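Long-range contacts in antifreeze protein (Marinomonas primoryensis, PDB 3P4G), which probably binds to ice through water molecules anchored on its surface, using a right-handed beta-helix that binds a row of calcium ions along one side: residues A98-D103 and A117-D122; A113-G118 and G132-G137; A136-D141 and A155-D160; N161-H166 and T180-R185; M174-D179 and L195-D200. All blocks are in the same frame, centred on the assembly; numbering follows the deposited sequence.

Contact 1 of 5, residues A98-D103 and A117-D122; sequences AGTGND and AGTGND. With CA (calcium ion), chain H; CA (calcium ion), chain G; CA (calcium ion), chain I.
A98 lays its methyl on the next turn, with CB 3.6 Å from A117 O. Its own carbonyl oxygen goes to the calcium ion of chain G. G99 O binds the calcium ion of chain H, which sits between the two turns. T100 and T119 lie side by side and point the same way. T119 OG1 approaches T100 CA at 3.3 Å. In both threonines OG1 stands between the backbone N and the carbonyl carbon (chi1 70°), which leaves CG2 beside the backbone N. G101 also gives its O to the middle ion. The same O receives a CA-H...O contact from G120 CA at 3.4 Å. A CB on G120 would clash with G101 O. N102 reaches across, and its OD1 accepts a nearly straight bond from N121 N at 2.8 Å. N121 ND2 adds a weak bond to the same oxygen, while N121 OD1 turns to N140 of the following turn. D103 divides its carboxylate, OD1 to the ion of chain G and OD2 to that of chain H. D103 N donates to D122 OD1 (2.9 Å) on the anti side. D122 divides its oxygens likewise, between the ions of chains H and I. D103 OD2 and D122 OD1 lie 3.2 Å apart. The shared calcium probably offsets the repulsion between these oxygens, so the stacking of the turns is likely to depend on the ion.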
# COMPACT_ATOMS: atom_id res chain seq x y z
N ALA A 98 -0.70 -19.75 1.83
CA ALA A 98 -1.61 -20.19 0.76
C ALA A 98 -0.87 -21.03 -0.31
O ALA A 98 -1.50 -21.71 -1.12
CB ALA A 98 -2.33 -18.97 0.12
N GLY A 99 0.44 -21.05 -0.26
CA GLY A 99 1.26 -21.80 -1.20
C GLY A 99 1.23 -21.34 -2.65
O GLY A 99 0.72 -20.25 -3.01
N THR A 100 1.80 -22.17 -3.48
CA THR A 100 1.67 -21.96 -4.92
C THR A 100 0.18 -22.01 -5.34
O THR A 100 -0.69 -22.45 -4.58
CB THR A 100 2.49 -22.97 -5.74
OG1 THR A 100 1.90 -24.28 -5.63
CG2 THR A 100 3.95 -23.05 -5.27
N GLY A 101 -0.11 -21.50 -6.54
CA GLY A 101 -1.48 -21.49 -7.04
C GLY A 101 -2.12 -20.11 -6.87
O GLY A 101 -1.63 -19.27 -6.11
N ASN A 102 -3.25 -19.92 -7.53
CA ASN A 102 -4.02 -18.66 -7.49
C ASN A 102 -5.04 -18.80 -6.37
O ASN A 102 -6.09 -19.41 -6.54
CB ASN A 102 -4.75 -18.44 -8.78
CG ASN A 102 -3.82 -18.40 -9.98
OD1 ASN A 102 -2.75 -17.80 -9.93
ND2 ASN A 102 -4.24 -19.03 -11.08
N ASP A 103 -4.63 -18.33 -5.20
CA ASP A 103 -5.37 -18.58 -3.93
C ASP A 103 -6.26 -17.39 -3.52
O ASP A 103 -5.92 -16.20 -3.77
CB ASP A 103 -4.36 -18.85 -2.82
CG ASP A 103 -3.52 -20.07 -3.10
OD1 ASP A 103 -4.05 -21.20 -3.15
OD2 ASP A 103 -2.28 -19.94 -3.30
N ALA A 117 0.83 -15.37 0.74
CA ALA A 117 -0.08 -15.84 -0.30
C ALA A 117 0.65 -16.64 -1.36
O ALA A 117 0.01 -17.38 -2.13
CB ALA A 117 -0.87 -14.66 -0.92
N GLY A 118 1.98 -16.52 -1.37
CA GLY A 118 2.89 -17.29 -2.24
C GLY A 118 2.86 -16.88 -3.70
O GLY A 118 2.32 -15.82 -4.07
N THR A 119 3.46 -17.72 -4.52
CA THR A 119 3.40 -17.56 -5.97
C THR A 119 1.90 -17.67 -6.39
O THR A 119 1.01 -18.01 -5.59
CB THR A 119 4.22 -18.62 -6.71
OG1 THR A 119 3.55 -19.88 -6.58
CG2 THR A 119 5.70 -18.72 -6.12
N GLY A 120 1.63 -17.26 -7.62
CA GLY A 120 0.25 -17.23 -8.11
C GLY A 120 -0.39 -15.86 -7.91
O GLY A 120 0.10 -15.01 -7.12
N ASN A 121 -1.53 -15.69 -8.58
CA ASN A 121 -2.29 -14.43 -8.58
C ASN A 121 -3.33 -14.57 -7.46
O ASN A 121 -4.39 -15.18 -7.65
CB ASN A 121 -2.96 -14.21 -9.93
CG ASN A 121 -1.95 -14.20 -11.06
OD1 ASN A 121 -1.16 -13.26 -11.19
ND2 ASN A 121 -1.94 -15.26 -11.85
N ASP A 122 -2.95 -14.07 -6.31
CA ASP A 122 -3.74 -14.34 -5.08
C ASP A 122 -4.65 -13.17 -4.73
O ASP A 122 -4.30 -12.02 -4.97
CB ASP A 122 -2.83 -14.58 -3.91
CG ASP A 122 -1.82 -15.73 -4.19
OD1 ASP A 122 -2.25 -16.91 -4.33
OD2 ASP A 122 -0.62 -15.48 -4.30
CA CA H . -0.58 -18.53 -4.11
CA CA G . -2.34 -22.83 -3.01
CA CA I . 1.08 -14.12 -5.19

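Contact 2 of 5, residues A113-G118 and G132-G137; sequences AAVDAG and GDLDAG. With CA (calcium ion), chain I; CA (calcium ion), chain H; CA (calcium ion), chain J.
V115 pairs with L134 and D116 with D135 as parallel beta bridges, and the two segments run 2° apart from end to end. Three backbone bonds link them. V115 N donates to D133 O at 3.1 Å. D135 N donates to V115 O at 2.8 Å, and A117 N to D135 O at 2.9 Å. V115 and L134 share the buried face. L134 CG, anti to its own backbone N (chi1 -171°), stands 4.2 Å from V115 CB. It also rests on V115 O.

D116 and D135 are on the other face. Each closes an Asx turn on its own segment. D116 OD1 accepts from G118 N, which comes from above the carboxylate plane. D135 OD2 accepts from G137 N, nearly along its C-O axis, at 2.7 Å. The two carboxylates are not in contact; D116 OD1 and D135 OD2 are 4.8 Å apart. Their like charges probably make this face acidic.

Glycines keep the ends close. A CB on G132 would clash with A113 O, and one on G137 with G118 O. Past the strands, G118 O and A136 O come within 3.0 Å because both bind the calcium ion of chain I. Strand 115-116 is flanked by strand 96-97, through bonds of D116 with I96 and A98. Strand 134-135 continues to strand 153-154, through bonds of L134 with A152 and N154. Across the interior, A117 and L134 lie on V124 of strand 123-126, and L134 also meets I126.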
# COMPACT_ATOMS: atom_id res chain seq x y z
N ALA A 113 -0.45 -12.73 12.83
CA ALA A 113 0.60 -13.66 12.47
C ALA A 113 0.96 -13.43 11.01
O ALA A 113 0.24 -12.75 10.28
CB ALA A 113 0.10 -15.11 12.67
N ALA A 114 2.06 -14.04 10.56
CA ALA A 114 2.43 -13.85 9.17
C ALA A 114 1.43 -14.47 8.19
O ALA A 114 0.77 -15.48 8.50
CB ALA A 114 3.79 -14.44 8.93
N VAL A 115 1.28 -13.86 7.02
CA VAL A 115 0.43 -14.44 5.96
C VAL A 115 1.25 -14.41 4.69
O VAL A 115 1.79 -13.34 4.33
CB VAL A 115 -0.83 -13.59 5.71
CG1 VAL A 115 -1.59 -14.13 4.49
CG2 VAL A 115 -1.72 -13.60 6.97
N ASP A 116 1.35 -15.57 4.00
CA ASP A 116 2.12 -15.65 2.77
C ASP A 116 1.21 -16.21 1.71
O ASP A 116 0.75 -17.35 1.83
CB ASP A 116 3.34 -16.59 3.02
CG ASP A 116 4.23 -16.77 1.78
OD1 ASP A 116 4.01 -16.11 0.73
OD2 ASP A 116 5.17 -17.61 1.86
N ALA A 117 0.83 -15.37 0.74
CA ALA A 117 -0.08 -15.84 -0.30
C ALA A 117 0.65 -16.64 -1.36
O ALA A 117 0.01 -17.38 -2.13
CB ALA A 117 -0.87 -14.66 -0.92
N GLY A 118 1.98 -16.52 -1.37
CA GLY A 118 2.89 -17.29 -2.24
C GLY A 118 2.86 -16.88 -3.70
O GLY A 118 2.32 -15.82 -4.07
N GLY A 132 0.62 -8.70 11.65
CA GLY A 132 1.70 -9.66 11.31
C GLY A 132 2.18 -9.27 9.93
O GLY A 132 1.50 -8.49 9.24
N ASP A 133 3.32 -9.78 9.50
CA ASP A 133 3.88 -9.41 8.21
C ASP A 133 3.21 -10.18 7.12
O ASP A 133 3.14 -11.39 7.17
CB ASP A 133 5.38 -9.75 8.13
CG ASP A 133 6.23 -8.90 9.05
OD1 ASP A 133 5.79 -7.84 9.56
OD2 ASP A 133 7.38 -9.30 9.27
N LEU A 134 2.71 -9.45 6.13
CA LEU A 134 2.11 -10.08 4.97
C LEU A 134 3.01 -10.05 3.75
O LEU A 134 3.64 -8.98 3.42
CB LEU A 134 0.79 -9.36 4.64
CG LEU A 134 -0.07 -10.07 3.56
CD1 LEU A 134 -1.52 -9.76 3.84
CD2 LEU A 134 0.18 -9.55 2.21
N ASP A 135 3.08 -11.19 3.04
CA ASP A 135 3.79 -11.21 1.76
C ASP A 135 2.87 -11.77 0.70
O ASP A 135 2.44 -12.92 0.81
CB ASP A 135 5.07 -12.06 1.85
CG ASP A 135 6.02 -11.78 0.69
OD1 ASP A 135 7.25 -11.48 0.90
OD2 ASP A 135 5.55 -11.73 -0.42
N ALA A 136 2.52 -10.97 -0.31
CA ALA A 136 1.59 -11.46 -1.35
C ALA A 136 2.35 -12.29 -2.38
O ALA A 136 1.75 -12.99 -3.22
CB ALA A 136 0.87 -10.29 -2.03
N GLY A 137 3.69 -12.21 -2.34
CA GLY A 137 4.54 -13.03 -3.20
C GLY A 137 4.54 -12.64 -4.68
O GLY A 137 4.04 -11.55 -5.09
CA CA I . 1.08 -14.12 -5.19
CA CA H . -0.58 -18.53 -4.11
CA CA J . 2.72 -9.88 -6.16

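Contact 3 of 5, residues A136-D141 and A155-D160; sequences AGTDND and AGTGND. With CA (calcium ion), chain J; CA (calcium ion), chain I; CA (calcium ion), chain K; MG (magnesium ion), chain R.
N140, T157 and D160 have the most surface buried here. N140 runs its side chain along the next turn, and its OD1 accepts from N159 N at 2.8 Å. The donor is tilted 21° from the carbonyl plane. N140 OD1 also lies over G158 CA, 3.5 Å away, and N140 CB touches N159 O. N140 thus ties one turn to the backbone of the next, while N159 turns its own amide to N178 further on.

T157 lies beside T138, pointing the same way. T157 OG1 comes 3.2 Å from T138 CA. T157 O meanwhile binds the calcium ion of chain J at 2.2 Å.

D160 is buried and bridges two ions. OD1 holds the calcium of chain J, and OD2 that of chain K. D160 OD1 also accepts D141 N at 2.9 Å with its anti lone pair, so one oxygen is gripped by a metal and an N-H together. CG sits beside the backbone N (chi1 -54°), which turns the carboxylate inward between the ions. D141 repeats this one turn back, with OD1 on the ion of chain I. G137 O, D139 O, D141 OD2 and A155 O complete the six ligands of the central calcium. Such glycine- and aspartate-rich turns sharing calcium between successive coils recall the parallel beta-roll of RTX repeats, here in a right-handed beta-helix.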
# COMPACT_ATOMS: atom_id res chain seq x y z
N ALA A 136 2.52 -10.97 -0.31
CA ALA A 136 1.59 -11.46 -1.35
C ALA A 136 2.35 -12.29 -2.38
O ALA A 136 1.75 -12.99 -3.22
CB ALA A 136 0.87 -10.29 -2.03
N GLY A 137 3.69 -12.21 -2.34
CA GLY A 137 4.54 -13.03 -3.20
C GLY A 137 4.54 -12.64 -4.68
O GLY A 137 4.04 -11.55 -5.09
N THR A 138 5.06 -13.54 -5.50
CA THR A 138 5.12 -13.32 -6.95
C THR A 138 3.71 -13.24 -7.55
O THR A 138 2.71 -13.50 -6.84
CB THR A 138 5.95 -14.40 -7.68
OG1 THR A 138 5.28 -15.67 -7.62
CG2 THR A 138 7.37 -14.55 -7.03
N ASP A 139 3.66 -12.86 -8.84
CA ASP A 139 2.41 -12.70 -9.61
C ASP A 139 1.52 -11.53 -9.09
O ASP A 139 1.91 -10.76 -8.19
CB ASP A 139 1.61 -14.03 -9.68
CG ASP A 139 1.80 -14.78 -10.99
OD1 ASP A 139 2.63 -14.34 -11.85
OD2 ASP A 139 1.12 -15.86 -11.16
N ASN A 140 0.32 -11.44 -9.64
CA ASN A 140 -0.44 -10.18 -9.57
C ASN A 140 -1.54 -10.30 -8.55
O ASN A 140 -2.56 -10.95 -8.79
CB ASN A 140 -0.96 -9.91 -10.96
CG ASN A 140 0.17 -10.06 -12.02
OD1 ASN A 140 0.91 -9.12 -12.26
ND2 ASN A 140 0.33 -11.26 -12.56
N ASP A 141 -1.27 -9.76 -7.38
CA ASP A 141 -2.10 -9.99 -6.19
C ASP A 141 -3.01 -8.83 -5.84
O ASP A 141 -2.65 -7.64 -6.02
CB ASP A 141 -1.21 -10.29 -5.01
CG ASP A 141 -0.21 -11.44 -5.32
OD1 ASP A 141 -0.63 -12.62 -5.46
OD2 ASP A 141 1.00 -11.17 -5.32
N ALA A 155 4.05 -6.63 -1.35
CA ALA A 155 3.16 -7.08 -2.43
C ALA A 155 3.89 -7.95 -3.50
O ALA A 155 3.24 -8.73 -4.27
CB ALA A 155 2.47 -5.87 -3.05
N GLY A 156 5.21 -7.81 -3.50
CA GLY A 156 6.16 -8.61 -4.35
C GLY A 156 6.22 -8.18 -5.79
O GLY A 156 5.70 -7.12 -6.22
N THR A 157 6.81 -9.04 -6.59
CA THR A 157 6.72 -8.88 -8.00
C THR A 157 5.26 -9.00 -8.39
O THR A 157 4.38 -9.44 -7.60
CB THR A 157 7.56 -9.95 -8.74
OG1 THR A 157 6.91 -11.23 -8.62
CG2 THR A 157 9.04 -9.99 -8.21
N GLY A 158 4.99 -8.56 -9.62
CA GLY A 158 3.61 -8.52 -10.13
C GLY A 158 2.94 -7.15 -10.03
O GLY A 158 3.29 -6.30 -9.21
N ASN A 159 1.94 -6.97 -10.87
CA ASN A 159 1.07 -5.79 -10.84
C ASN A 159 0.02 -5.96 -9.70
O ASN A 159 -1.03 -6.57 -9.91
CB ASN A 159 0.36 -5.63 -12.18
CG ASN A 159 1.31 -5.56 -13.35
OD1 ASN A 159 2.28 -4.80 -13.34
ND2 ASN A 159 0.99 -6.27 -14.38
N ASP A 160 0.37 -5.46 -8.51
CA ASP A 160 -0.44 -5.71 -7.30
C ASP A 160 -1.36 -4.54 -6.99
O ASP A 160 -1.03 -3.37 -7.25
CB ASP A 160 0.48 -5.96 -6.09
CG ASP A 160 1.52 -7.11 -6.37
OD1 ASP A 160 1.12 -8.28 -6.59
OD2 ASP A 160 2.74 -6.85 -6.38
CA CA J . 2.72 -9.88 -6.16
CA CA I . 1.08 -14.12 -5.19
CA CA K . 4.41 -5.46 -7.30
MG MG R . 1.67 -17.51 -12.21
O HOH W 1 1.92 -16.01 -13.71
O HOH W 2 -0.26 -17.71 -12.80

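Contact 4 of 5, residues N161-H166 and T180-R185; sequences NLIIGH and TVEVGR
H166 and R185 stack flat, ring on guanidinium, with centres 3.9 Å apart and planes at 16°. R185 reaches there with an extended chain, and its CZ sits 3.5 Å from H166 CD2. At the base of the two side chains, R185 N donates to H166 O at 2.9 Å. An alanine at H166 would remove the ring, and the guanidinium of R185 would probably be set free to turn.

The strands are parallel. L162 and I164 turn both their N and O to segment 180-185; N161 and I163 bond to the preceding coil. L162 N donates to T180 O, and L162 O accepts from E182 N. I164 N meets E182 O at 2.8 Å, almost straight at 176°. I164 O takes G184 N. N161 OD1 packs on T180 CB at 3.3 Å, while N161 ND2 is satisfied by N142 OD1 of the previous coil. On the same face E182 OE1 lies alongside I163 CD1. On the buried face L162 CD2 meets V181 CG1 at 4.2 Å, and I164 CD1 meets V183 CG2.

Strand 142-145 flanks strand 161-164 through bonds of I163 with I143 and I145. V181 touches L202 of strand 201-204, and M174 lies against both L162 and V181.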
# COMPACT_ATOMS: atom_id res chain seq x y z
N ASN A 161 -2.47 -4.86 -6.35
CA ASN A 161 -3.44 -3.85 -5.96
C ASN A 161 -3.64 -3.98 -4.45
O ASN A 161 -3.95 -5.08 -3.96
CB ASN A 161 -4.76 -4.06 -6.66
CG ASN A 161 -5.75 -2.95 -6.32
OD1 ASN A 161 -5.47 -1.80 -6.56
ND2 ASN A 161 -6.88 -3.29 -5.69
N LEU A 162 -3.37 -2.88 -3.74
CA LEU A 162 -3.49 -2.83 -2.27
C LEU A 162 -4.51 -1.75 -1.90
O LEU A 162 -4.32 -0.58 -2.26
CB LEU A 162 -2.13 -2.54 -1.65
CG LEU A 162 -2.16 -2.29 -0.12
CD1 LEU A 162 -2.79 -3.49 0.63
CD2 LEU A 162 -0.73 -2.03 0.33
N ILE A 163 -5.58 -2.13 -1.19
CA ILE A 163 -6.57 -1.17 -0.72
C ILE A 163 -6.64 -1.32 0.82
O ILE A 163 -6.86 -2.44 1.32
CB ILE A 163 -8.00 -1.42 -1.26
CG1 ILE A 163 -8.10 -1.30 -2.77
CG2 ILE A 163 -8.98 -0.39 -0.66
CD1 ILE A 163 -9.60 -1.36 -3.28
N ILE A 164 -6.30 -0.24 1.53
CA ILE A 164 -6.30 -0.17 3.04
C ILE A 164 -7.38 0.76 3.48
O ILE A 164 -7.43 1.91 3.05
CB ILE A 164 -4.97 0.38 3.47
CG1 ILE A 164 -3.93 -0.60 2.99
CG2 ILE A 164 -4.91 0.65 5.05
CD1 ILE A 164 -2.51 -0.01 2.89
N GLY A 165 -8.23 0.30 4.39
CA GLY A 165 -9.31 1.17 4.86
C GLY A 165 -8.85 2.32 5.74
O GLY A 165 -9.38 3.41 5.67
N HIS A 166 -7.97 2.00 6.67
CA HIS A 166 -7.52 2.99 7.65
C HIS A 166 -6.07 3.48 7.45
O HIS A 166 -5.73 4.00 6.37
CB HIS A 166 -7.81 2.49 9.08
CG HIS A 166 -9.26 2.18 9.34
ND1 HIS A 166 -9.68 1.49 10.46
CD2 HIS A 166 -10.38 2.47 8.64
CE1 HIS A 166 -11.00 1.38 10.44
NE2 HIS A 166 -11.45 1.97 9.34
N THR A 180 -0.84 -0.49 -7.56
CA THR A 180 -1.82 0.54 -7.09
C THR A 180 -1.94 0.38 -5.60
O THR A 180 -2.07 -0.74 -5.10
CB THR A 180 -3.19 0.36 -7.69
OG1 THR A 180 -3.08 0.65 -9.09
CG2 THR A 180 -4.22 1.29 -7.02
N VAL A 181 -1.87 1.51 -4.91
CA VAL A 181 -2.18 1.54 -3.45
C VAL A 181 -3.21 2.64 -3.24
O VAL A 181 -3.08 3.75 -3.77
CB VAL A 181 -0.94 1.90 -2.62
CG1 VAL A 181 -1.27 1.93 -1.10
CG2 VAL A 181 0.19 0.87 -2.90
N GLU A 182 -4.21 2.31 -2.43
CA GLU A 182 -5.12 3.34 -1.88
C GLU A 182 -5.15 3.20 -0.36
O GLU A 182 -5.42 2.09 0.18
CB GLU A 182 -6.52 3.12 -2.45
CG GLU A 182 -6.59 3.32 -4.01
CD GLU A 182 -7.94 2.99 -4.62
OE1 GLU A 182 -8.78 2.34 -3.97
OE2 GLU A 182 -8.14 3.33 -5.82
N VAL A 183 -4.85 4.29 0.33
CA VAL A 183 -4.89 4.33 1.81
C VAL A 183 -6.06 5.19 2.19
O VAL A 183 -6.09 6.38 1.84
CB VAL A 183 -3.58 4.95 2.37
CG1 VAL A 183 -3.63 5.00 3.91
CG2 VAL A 183 -2.30 4.16 1.90
N GLY A 184 -7.02 4.64 2.96
CA GLY A 184 -8.27 5.35 3.24
C GLY A 184 -8.07 6.46 4.25
O GLY A 184 -8.78 7.45 4.24
N ARG A 185 -7.07 6.28 5.14
CA ARG A 185 -6.76 7.31 6.09
C ARG A 185 -5.32 7.79 5.98
O ARG A 185 -4.94 8.23 4.90
CB ARG A 185 -7.23 6.93 7.51
CG ARG A 185 -8.73 6.74 7.53
CD ARG A 185 -9.31 6.35 8.90
NE ARG A 185 -10.73 6.08 8.70
CZ ARG A 185 -11.56 5.60 9.62
NH1 ARG A 185 -11.13 5.36 10.85
NH2 ARG A 185 -12.84 5.37 9.30

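Contact 5 of 5, residues M174-D179 and L195-D200; sequences MGTDND and LDTGDD. With CA (calcium ion), chain L; CA (calcium ion), chain K; CA (calcium ion), chain M.
G175 O, D177 O, D179 OD2, L195 O, T197 O and D200 OD1 bind the calcium ion of chain L between the turns, T197 O at 2.3 Å. D179 and D200 each pass their second oxygen to another ion, of chains K and M.

The next shell fixes these ligands. D179 N donates to D200 OD1 at 2.9 Å, on the anti side. N178 OD1 accepts from D199 N at 2.6 Å, with the donor 31° off the carbonyl plane. A CB on G198 would clash with D177 O.

Further out, T197 OG1 rests 3.3 Å from T176 CA. A water joins T197 OG1 to D177 N. T176 OG1 donates to D177 OD1 at 2.8 Å, turned toward that carboxylate by chi1 68°. A glycine in place of T176 has neither hydroxyl nor methyl, and the D177 carboxylate would probably be freer to turn, with a gap likely beside T197 OG1. On the inner side M174 CG meets L195 CD2 at 4.1 Å, and L195 also touches V181.

The calcium thus fastens the turns from within. That leaves the threonine hydroxyls in a regular row with an ordered water, consistent with ice binding through anchored waters.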
# COMPACT_ATOMS: atom_id res chain seq x y z
N MET A 174 5.58 -2.27 -2.45
CA MET A 174 4.81 -2.87 -3.53
C MET A 174 5.63 -3.61 -4.52
O MET A 174 5.07 -4.35 -5.35
CB MET A 174 3.97 -1.78 -4.21
CG MET A 174 2.95 -1.11 -3.24
SD MET A 174 1.79 -2.27 -2.46
CE MET A 174 0.79 -2.84 -3.88
N GLY A 175 6.95 -3.46 -4.44
CA GLY A 175 7.85 -4.30 -5.23
C GLY A 175 7.81 -3.96 -6.73
O GLY A 175 7.29 -2.89 -7.15
N THR A 176 8.36 -4.83 -7.53
CA THR A 176 8.47 -4.57 -8.97
C THR A 176 7.07 -4.54 -9.62
O THR A 176 6.04 -4.88 -8.97
CB THR A 176 9.32 -5.61 -9.70
OG1 THR A 176 8.64 -6.87 -9.70
CG2 THR A 176 10.79 -5.74 -9.05
N ASP A 177 7.06 -4.13 -10.88
CA ASP A 177 5.82 -4.02 -11.72
C ASP A 177 4.88 -2.88 -11.28
O ASP A 177 5.25 -2.05 -10.43
CB ASP A 177 5.15 -5.42 -11.82
CG ASP A 177 6.14 -6.44 -12.32
OD1 ASP A 177 6.55 -7.33 -11.52
OD2 ASP A 177 6.56 -6.33 -13.51
N ASN A 178 3.71 -2.83 -11.89
CA ASN A 178 2.88 -1.60 -11.89
C ASN A 178 1.76 -1.78 -10.86
O ASN A 178 0.75 -2.44 -11.08
CB ASN A 178 2.32 -1.37 -13.24
CG ASN A 178 3.41 -1.29 -14.32
OD1 ASN A 178 4.53 -0.78 -14.09
ND2 ASN A 178 3.08 -1.79 -15.50
N ASP A 179 2.02 -1.21 -9.71
CA ASP A 179 1.18 -1.40 -8.55
C ASP A 179 0.29 -0.20 -8.22
O ASP A 179 0.66 0.96 -8.50
CB ASP A 179 2.05 -1.61 -7.32
CG ASP A 179 3.06 -2.76 -7.50
OD1 ASP A 179 2.66 -3.96 -7.58
OD2 ASP A 179 4.27 -2.50 -7.51
N LEU A 195 6.59 2.34 -3.57
CA LEU A 195 5.93 1.77 -4.78
C LEU A 195 6.95 1.00 -5.63
O LEU A 195 6.60 0.09 -6.42
CB LEU A 195 5.16 2.87 -5.56
CG LEU A 195 4.19 3.68 -4.73
CD1 LEU A 195 3.66 4.86 -5.59
CD2 LEU A 195 2.99 2.82 -4.24
N ASP A 196 8.22 1.35 -5.42
CA ASP A 196 9.39 0.67 -6.02
C ASP A 196 9.40 0.77 -7.58
O ASP A 196 8.79 1.68 -8.16
CB ASP A 196 9.43 -0.77 -5.51
CG ASP A 196 10.88 -1.32 -5.41
OD1 ASP A 196 11.16 -2.14 -4.55
OD2 ASP A 196 11.74 -0.87 -6.16
N THR A 197 10.06 -0.16 -8.25
CA THR A 197 10.11 -0.10 -9.74
C THR A 197 8.71 -0.27 -10.35
O THR A 197 7.76 -0.76 -9.69
CB THR A 197 11.12 -1.10 -10.35
OG1 THR A 197 10.56 -2.41 -10.39
CG2 THR A 197 12.47 -1.11 -9.58
N GLY A 198 8.56 0.11 -11.61
CA GLY A 198 7.25 0.09 -12.25
C GLY A 198 6.58 1.46 -12.24
O GLY A 198 7.01 2.44 -11.56
N ASP A 199 5.44 1.42 -13.00
CA ASP A 199 4.67 2.69 -13.18
C ASP A 199 3.54 2.60 -12.19
O ASP A 199 2.55 1.88 -12.42
CB ASP A 199 4.16 2.85 -14.61
CG ASP A 199 5.27 3.15 -15.60
OD1 ASP A 199 6.38 3.51 -15.15
OD2 ASP A 199 5.13 3.05 -16.83
N ASP A 200 3.73 3.17 -10.96
CA ASP A 200 2.81 2.93 -9.83
C ASP A 200 1.86 4.08 -9.53
O ASP A 200 2.21 5.23 -9.82
CB ASP A 200 3.63 2.66 -8.59
CG ASP A 200 4.66 1.50 -8.79
OD1 ASP A 200 4.30 0.31 -8.83
OD2 ASP A 200 5.84 1.80 -8.88
CA CA L . 5.99 -1.14 -8.33
CA CA K . 4.41 -5.46 -7.30
CA CA M . 7.55 3.30 -9.44
O HOH W 3 8.94 -2.99 -12.67

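From the N terminus, contact 1 closes one coil after several earlier ones, bringing 117-122 onto 98-103. Contact 2 opens before contact 1 ends and shares A117 and G118. Its second segment leads straight into contact 3 through A136 and G137. Contact 4 opens after contact 3 closes, and backbone bonds from D141 and D160 join the two. Contacts 4 and 5 cross, since 174-179 lies between 161-166 and 180-185, and 195-200 follows; they touch inside. None nests within another. Contacts 1, 3 and 5 stack the calcium turns into one row, with neighbouring centres about 10 Å apart. Contacts 2 and 4 tie the strands on the two faces entering and leaving those turns.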